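Cyanophage-like gp41-1 intein (Metagenome, PDB 6QAZ) probably carries out protein splicing as a naturally split intein, excising itself from its host protein while joining the flanking segments. Local coordinates at residues Gly26-Val38 with Val113-Leu125. Sequence-based numbering, arbitrary orientation.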
ATOM      1  N   GLY A  26       9.719  14.751   0.548  1.00 17.38           N
ATOM      2  CA  GLY A  26       9.113  15.979   1.069  1.00 19.09           C
ATOM      3  C   GLY A  26       7.620  16.062   0.875  1.00 18.13           C
ATOM      4  O   GLY A  26       6.994  16.886   1.550  1.00 21.29           O
ATOM      5  N   ASP A  27       7.041  15.258  -0.013  1.00 16.48           N
ATOM      6  CA  ASP A  27       5.570  15.170  -0.085  1.00 16.18           C
ATOM      7  C   ASP A  27       5.030  14.679   1.255  1.00 15.10           C
ATOM      8  O   ASP A  27       5.734  14.066   2.054  1.00 15.85           O
ATOM      9  CB  ASP A  27       5.092  14.203  -1.167  0.54 16.05           C
ATOM     10  CG  ASP A  27       4.812  14.765  -2.557  0.54 17.65           C
ATOM     11  OD1 ASP A  27       4.051  15.736  -2.674  0.54 20.73           O
ATOM     12  OD2 ASP A  27       5.396  14.222  -3.533  0.54 17.92           O
ATOM     13  N   LEU A  28       3.762  14.951   1.477  1.00 15.41           N
ATOM     14  CA  LEU A  28       3.007  14.489   2.647  1.00 15.22           C
ATOM     15  C   LEU A  28       1.893  13.557   2.171  1.00 14.65           C
ATOM     16  O   LEU A  28       1.182  13.935   1.227  1.00 15.83           O
ATOM     17  CB  LEU A  28       2.435  15.703   3.372  1.00 15.85           C
ATOM     18  CG  LEU A  28       3.450  16.524   4.173  1.00 17.18           C
ATOM     19  CD1 LEU A  28       2.892  17.880   4.500  1.00 21.02           C
ATOM     20  CD2 LEU A  28       3.881  15.798   5.444  1.00 19.00           C
ATOM     21  N   VAL A  29       1.761  12.392   2.800  1.00 14.31           N
ATOM     22  CA  VAL A  29       0.740  11.403   2.404  1.00 14.20           C
ATOM     23  C   VAL A  29      -0.121  11.050   3.591  1.00 13.93           C
ATOM     24  O   VAL A  29       0.380  10.843   4.712  1.00 14.68           O
ATOM     25  CB  VAL A  29       1.362  10.172   1.745  1.00 14.46           C
ATOM     26  CG1 VAL A  29       1.961  10.536   0.396  1.00 15.71           C
ATOM     27  CG2 VAL A  29       2.358   9.448   2.623  1.00 14.63           C
ATOM     28  N   LEU A  30      -1.419  10.936   3.353  1.00 14.06           N
ATOM     29  CA  LEU A  30      -2.380  10.745   4.445  1.00 14.49           C
ATOM     30  C   LEU A  30      -2.339   9.311   4.949  1.00 13.88           C
ATOM     31  O   LEU A  30      -2.385   8.363   4.158  1.00 14.22           O
ATOM     32  CB  LEU A  30      -3.787  11.075   3.955  1.00 15.14           C
ATOM     33  CG  LEU A  30      -4.864  11.004   5.027  1.00 16.98           C
ATOM     34  CD1 LEU A  30      -4.670  12.057   6.106  1.00 19.24           C
ATOM     35  CD2 LEU A  30      -6.236  11.137   4.400  1.00 20.26           C
ATOM     36  N   SER A  31      -2.297   9.188   6.266  1.00 14.68           N
ATOM     37  CA  SER A  31      -2.412   7.934   7.007  1.00 14.85           C
ATOM     38  C   SER A  31      -3.631   7.987   7.917  1.00 14.56           C
ATOM     39  O   SER A  31      -4.382   8.969   7.914  1.00 17.41           O
ATOM     40  CB  SER A  31      -1.150   7.712   7.812  1.00 15.92           C
ATOM     41  OG  SER A  31      -1.183   8.438   9.011  0.75 18.99           O
ATOM     42  N   ASN A  32      -3.769   6.973   8.741  1.00 15.15           N
ATOM     43  CA  ASN A  32      -4.820   6.959   9.787  1.00 15.63           C
ATOM     44  C   ASN A  32      -4.546   7.968  10.894  1.00 16.20           C
ATOM     45  O   ASN A  32      -5.472   8.240  11.652  1.00 19.44           O
ATOM     46  CB  ASN A  32      -4.974   5.546  10.364  1.00 16.45           C
ATOM     47  CG  ASN A  32      -3.701   4.983  10.934  1.00 16.52           C
ATOM     48  OD1 ASN A  32      -2.642   5.082  10.334  1.00 17.20           O
ATOM     49  ND2 ASN A  32      -3.803   4.387  12.095  1.00 21.23           N
ATOM     50  N   THR A  33      -3.290   8.388  11.024  0.50 17.69           N
ATOM     51  CA  THR A  33      -2.763   9.342  12.018  0.50 20.65           C
ATOM     52  C   THR A  33      -2.267  10.602  11.327  0.50 18.14           C
ATOM     53  O   THR A  33      -1.221  11.023  11.615  0.50 19.98           O
ATOM     54  CB  THR A  33      -1.498   8.800  12.738  1.00 21.78           C
ATOM     55  OG1 THR A  33      -0.578   8.530  11.681  1.00 30.86           O
ATOM     56  CG2 THR A  33      -1.762   7.571  13.574  1.00 28.92           C
ATOM     57  N   GLY A  34      -2.953  11.165  10.389  1.00 20.25           N
ATOM     58  CA  GLY A  34      -2.509  12.423   9.778  1.00 18.01           C
ATOM     59  C   GLY A  34      -1.550  12.194   8.648  1.00 15.61           C
ATOM     60  O   GLY A  34      -1.410  11.069   8.140  1.00 18.34           O
ATOM     61  N   TYR A  35      -0.870  13.227   8.233  1.00 14.93           N
ATOM     62  CA  TYR A  35       0.024  13.156   7.080  1.00 14.62           C
ATOM     63  C   TYR A  35       1.431  12.803   7.503  1.00 14.29           C
ATOM     64  O   TYR A  35       2.022  13.451   8.387  1.00 15.37           O
ATOM     65  CB  TYR A  35       0.057  14.494   6.353  1.00 15.90           C
ATOM     66  CG  TYR A  35      -1.183  14.780   5.532  1.00 16.03           C
ATOM     67  CD1 TYR A  35      -1.316  14.274   4.257  1.00 15.58           C
ATOM     68  CD2 TYR A  35      -2.258  15.507   6.035  1.00 18.93           C
ATOM     69  CE1 TYR A  35      -2.444  14.483   3.493  1.00 17.20           C
ATOM     70  CE2 TYR A  35      -3.409  15.723   5.270  1.00 20.48           C
ATOM     71  CZ  TYR A  35      -3.497  15.202   3.989  1.00 20.15           C
ATOM     72  OH  TYR A  35      -4.584  15.379   3.163  1.00 25.04           O
ATOM     73  N   ASN A  36       2.002  11.799   6.848  1.00 14.03           N
ATOM     74  CA  ASN A  36       3.388  11.422   7.066  1.00 14.07           C
ATOM     75  C   ASN A  36       4.269  11.973   5.950  1.00 14.13           C
ATOM     76  O   ASN A  36       3.850  11.985   4.774  1.00 15.13           O
ATOM     77  CB  ASN A  36       3.528   9.908   7.185  1.00 13.97           C
ATOM     78  CG  ASN A  36       2.871   9.354   8.417  1.00 13.89           C
ATOM     79  OD1 ASN A  36       2.883  10.007   9.484  1.00 14.00           O
ATOM     80  ND2 ASN A  36       2.288   8.168   8.335  1.00 14.64           N
ATOM     81  N   GLU A  37       5.466  12.449   6.282  1.00 14.38           N
ATOM     82  CA  GLU A  37       6.393  12.977   5.275  1.00 14.84           C
ATOM     83  C   GLU A  37       7.045  11.824   4.532  1.00 14.22           C
ATOM     84  O   GLU A  37       7.501  10.861   5.140  1.00 14.61           O
ATOM     85  CB  GLU A  37       7.513  13.784   5.957  1.00 16.79           C
ATOM     86  CG  GLU A  37       8.483  14.361   4.942  1.00 18.59           C
ATOM     87  CD  GLU A  37       9.746  15.032   5.406  1.00 20.83           C
ATOM     88  OE1 GLU A  37      10.375  15.699   4.512  0.50 18.98           O
ATOM     89  OE2 GLU A  37      10.132  14.848   6.611  0.50 13.81           O
ATOM     90  N   VAL A  38       7.179  11.983   3.224  1.00 14.44           N
ATOM     91  CA  VAL A  38       7.944  11.041   2.406  1.00 14.31           C
ATOM     92  C   VAL A  38       9.444  11.345   2.607  1.00 15.29           C
ATOM     93  O   VAL A  38       9.917  12.430   2.239  1.00 16.83           O
ATOM     94  CB  VAL A  38       7.553  11.135   0.943  1.00 14.98           C
ATOM     95  CG1 VAL A  38       8.383  10.177   0.101  1.00 15.36           C
ATOM     96  CG2 VAL A  38       6.061  10.846   0.768  1.00 14.72           C
ATOM     97  N   VAL A 113       7.986   6.605   4.592  1.00 13.57           N
ATOM     98  CA  VAL A 113       7.323   7.759   5.179  1.00 13.37           C
ATOM     99  C   VAL A 113       7.609   7.801   6.680  1.00 13.64           C
ATOM    100  O   VAL A 113       8.016   6.811   7.286  1.00 14.80           O
ATOM    101  CB  VAL A 113       5.816   7.814   4.863  1.00 13.91           C
ATOM    102  CG1 VAL A 113       5.578   7.596   3.363  1.00 14.51           C
ATOM    103  CG2 VAL A 113       5.001   6.825   5.681  1.00 14.18           C
ATOM    104  N   SER A 114       7.371   8.970   7.265  1.00 13.42           N
ATOM    105  CA  SER A 114       7.625   9.220   8.676  1.00 13.75           C
ATOM    106  C   SER A 114       6.529   8.621   9.555  1.00 13.62           C
ATOM    107  O   SER A 114       5.613   7.926   9.102  1.00 14.20           O
ATOM    108  CB  SER A 114       7.803  10.699   8.907  1.00 14.23           C
ATOM    109  OG  SER A 114       6.582  11.431   8.721  1.00 14.18           O
ATOM    110  N   GLY A 115       6.613   8.934  10.846  1.00 14.08           N
ATOM    111  CA  GLY A 115       5.520   8.608  11.749  1.00 14.53           C
ATOM    112  C   GLY A 115       5.351   7.114  11.897  1.00 13.96           C
ATOM    113  O   GLY A 115       6.330   6.356  12.046  1.00 14.81           O
ATOM    114  N   ASN A 116       4.105   6.678  11.776  1.00 14.46           N
ATOM    115  CA  ASN A 116       3.769   5.252  11.881  1.00 14.53           C
ATOM    116  C   ASN A 116       4.093   4.459  10.623  1.00 14.14           C
ATOM    117  O   ASN A 116       3.804   3.258  10.601  1.00 15.26           O
ATOM    118  CB  ASN A 116       2.308   5.083  12.280  1.00 15.24           C
ATOM    119  CG  ASN A 116       1.309   5.496  11.220  1.00 14.87           C
ATOM    120  OD1 ASN A 116       1.662   5.933  10.120  1.00 14.45           O
ATOM    121  ND2 ASN A 116       0.045   5.376  11.568  1.00 17.12           N
ATOM    122  N   HIS A 117       4.683   5.077   9.620  1.00 13.63           N
ATOM    123  CA  HIS A 117       5.104   4.367   8.384  1.00 14.25           C
ATOM    124  C   HIS A 117       3.917   3.854   7.568  1.00 13.97           C
ATOM    125  O   HIS A 117       4.145   3.043   6.675  1.00 16.34           O
ATOM    126  CB  HIS A 117       6.074   3.221   8.645  1.00 15.54           C
ATOM    127  CG  HIS A 117       7.262   3.653   9.334  1.00 16.44           C
ATOM    128  ND1 HIS A 117       8.120   4.589   8.876  1.00 20.09           N
ATOM    129  CD2 HIS A 117       7.732   3.256  10.498  1.00 19.80           C
ATOM    130  CE1 HIS A 117       9.114   4.766   9.763  1.00 20.71           C
ATOM    131  NE2 HIS A 117       8.896   3.941  10.748  1.00 20.49           N
ATOM    132  N   LEU A 118       2.725   4.354   7.814  1.00 13.75           N
ATOM    133  CA  LEU A 118       1.543   3.923   7.059  1.00 14.08           C
ATOM    134  C   LEU A 118       1.061   5.036   6.131  1.00 13.80           C
ATOM    135  O   LEU A 118       1.341   6.238   6.348  1.00 14.05           O
ATOM    136  CB  LEU A 118       0.399   3.523   8.000  1.00 14.62           C
ATOM    137  CG  LEU A 118       0.753   2.537   9.118  1.00 14.52           C
ATOM    138  CD1 LEU A 118      -0.491   2.184   9.917  1.00 15.91           C
ATOM    139  CD2 LEU A 118       1.420   1.293   8.570  1.00 15.44           C
ATOM    140  N   PHE A 119       0.262   4.656   5.155  1.00 13.37           N
ATOM    141  CA  PHE A 119      -0.478   5.617   4.346  1.00 13.20           C
ATOM    142  C   PHE A 119      -1.624   4.886   3.668  1.00 12.90           C
ATOM    143  O   PHE A 119      -1.559   3.671   3.422  1.00 13.22           O
ATOM    144  CB  PHE A 119       0.399   6.357   3.324  1.00 13.64           C
ATOM    145  CG  PHE A 119       1.207   5.509   2.375  1.00 13.82           C
ATOM    146  CD1 PHE A 119       0.694   5.037   1.190  1.00 13.67           C
ATOM    147  CD2 PHE A 119       2.505   5.228   2.664  1.00 15.49           C
ATOM    148  CE1 PHE A 119       1.463   4.296   0.321  1.00 13.84           C
ATOM    149  CE2 PHE A 119       3.282   4.521   1.773  1.00 16.12           C
ATOM    150  CZ  PHE A 119       2.747   4.007   0.618  1.00 15.04           C
ATOM    151  N   TYR A 120      -2.666   5.628   3.325  1.00 12.98           N
ATOM    152  CA  TYR A 120      -3.746   5.070   2.514  1.00 13.36           C
ATOM    153  C   TYR A 120      -3.327   5.032   1.044  1.00 13.04           C
ATOM    154  O   TYR A 120      -2.849   6.015   0.472  1.00 14.06           O
ATOM    155  CB  TYR A 120      -5.012   5.921   2.669  1.00 14.11           C
ATOM    156  CG  TYR A 120      -5.701   5.736   4.013  1.00 14.27           C
ATOM    157  CD1 TYR A 120      -6.324   4.546   4.329  1.00 15.20           C
ATOM    158  CD2 TYR A 120      -5.721   6.727   4.987  1.00 16.85           C
ATOM    159  CE1 TYR A 120      -6.961   4.324   5.534  1.00 17.31           C
ATOM    160  CE2 TYR A 120      -6.375   6.519   6.214  1.00 17.41           C
ATOM    161  CZ  TYR A 120      -6.988   5.309   6.476  1.00 17.90           C
ATOM    162  OH  TYR A 120      -7.659   5.035   7.658  1.00 21.00           O
ATOM    163  N   ALA A 121      -3.540   3.891   0.430  1.00 13.12           N
ATOM    164  CA  ALA A 121      -3.163   3.604  -0.962  1.00 12.99           C
ATOM    165  C   ALA A 121      -4.414   3.054  -1.624  1.00 12.86           C
ATOM    166  O   ALA A 121      -4.910   1.999  -1.199  1.00 13.10           O
ATOM    167  CB  ALA A 121      -2.013   2.631  -0.982  1.00 13.54           C
ATOM    168  N   ASN A 122      -4.971   3.775  -2.577  1.00 13.21           N
ATOM    169  CA  ASN A 122      -6.320   3.416  -3.110  1.00 13.44           C
ATOM    170  C   ASN A 122      -7.321   3.257  -1.959  1.00 13.71           C
ATOM    171  O   ASN A 122      -8.211   2.397  -2.014  1.00 14.48           O
ATOM    172  CB  ASN A 122      -6.272   2.185  -3.977  1.00 14.09           C
ATOM    173  CG  ASN A 122      -5.345   2.315  -5.149  1.00 13.57           C
ATOM    174  OD1 ASN A 122      -5.017   3.410  -5.604  1.00 14.53           O
ATOM    175  ND2 ASN A 122      -4.932   1.206  -5.674  1.00 20.26           N
ATOM    176  N   ASP A 123      -7.187   4.072  -0.921  1.00 13.55           N
ATOM    177  CA  ASP A 123      -8.105   4.082   0.235  1.00 13.84           C
ATOM    178  C   ASP A 123      -7.963   2.836   1.114  1.00 13.45           C
ATOM    179  O   ASP A 123      -8.790   2.637   1.997  1.00 15.81           O
ATOM    180  CB  ASP A 123      -9.549   4.325  -0.150  1.00 15.68           C
ATOM    181  CG  ASP A 123      -9.804   5.666  -0.750  1.00 20.32           C
ATOM    182  OD1 ASP A 123      -9.217   6.622  -0.267  1.00 22.72           O
ATOM    183  OD2 ASP A 123     -10.653   5.765  -1.660  1.00 24.28           O
ATOM    184  N   ILE A 124      -6.897   2.059   0.929  1.00 13.20           N
ATOM    185  CA  ILE A 124      -6.562   0.899   1.769  1.00 12.90           C
ATOM    186  C   ILE A 124      -5.359   1.293   2.616  1.00 12.78           C
ATOM    187  O   ILE A 124      -4.365   1.763   2.093  1.00 13.20           O
ATOM    188  CB  ILE A 124      -6.236  -0.332   0.909  1.00 12.66           C
ATOM    189  CG1 ILE A 124      -7.416  -0.697   0.005  1.00 13.24           C
ATOM    190  CG2 ILE A 124      -5.813  -1.489   1.790  1.00 13.70           C
ATOM    191  CD1 ILE A 124      -7.124  -1.792  -0.985  1.00 14.27           C
ATOM    192  N   LEU A 125      -5.425   1.066   3.927  1.00 12.90           N
ATOM    193  CA  LEU A 125      -4.275   1.396   4.778  1.00 13.08           C
ATOM    194  C   LEU A 125      -3.166   0.393   4.515  1.00 12.83           C
ATOM    195  O   LEU A 125      -3.349  -0.837   4.620  1.00 13.47           O
ATOM    196  CB  LEU A 125      -4.694   1.381   6.237  1.00 13.39           C
ATOM    197  CG  LEU A 125      -3.678   1.987   7.199  1.00 13.65           C
ATOM    198  CD1 LEU A 125      -3.426   3.467   6.949  1.00 14.58           C
ATOM    199  CD2 LEU A 125      -4.174   1.793   8.628  1.00 15.34           C
TER
HETATM  200  O   HOH W   1      -2.365   8.543   1.281  1.00 17.53           O
HETATM  201  O   HOH W   2       1.992   8.791  11.767  1.00 16.13           O
HETATM  202  O   HOH W   3       4.594  11.912  10.586  0.46 13.48           O
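Val29 CG2 touches both Val113 CG1 (3.8 Å) and Phe119 CB (3.7 Å) where, in the HINT (Hedgehog/intein) fold, the hairpin of strands 28-31 and 34-38 meets the chain that leaves Val113, makes a type II' turn at Ser114-His117 and continues as strand 118-121. Strands 28-31 and 118-121 cross nearly at right angles (86°). This apolar side is the tight one; Val11 and Ile111 close in on the Phe119 ring from the strands beyond. A nearly straight bond in the carbonyl plane runs from Tyr120 N to Leu30 O (2.9 Å), and the Tyr120 ring passes alongside the backbone of Ser31 and Asn32, its OH bonded to Glu91. Val113 N bonds to Asn128 OD1 and His117 touches Asn128, placing the contact beside the chain end that in inteins forms the C-terminal splice junction.

Polar groups take over toward that turn and the type I turn Ser31-Gly34. Buried Asn36 gives ND2 to two acceptors, Leu118 O and Asn116 OD1, each at 2.9 Å, a pairing that fixes which way its amide is flipped. Asn116 OD1 also closes an Asx turn with Leu118 N, its two donors arriving from opposite faces. Farther out Asn116 ND2 reaches Asn32 OD1 (3.0 Å), the two amide planes nearly parallel, 12° apart. Two waters fill in on the loose side: both donate to Asn36 OD1, one linking it to Thr33 OG1 and Asn116 N, the other to Ser114 OG. That hydroxyl in turn accepts from Glu37 N at 2.9 Å, while Ser114 N returns a 2.8 Å bond to Glu37 O.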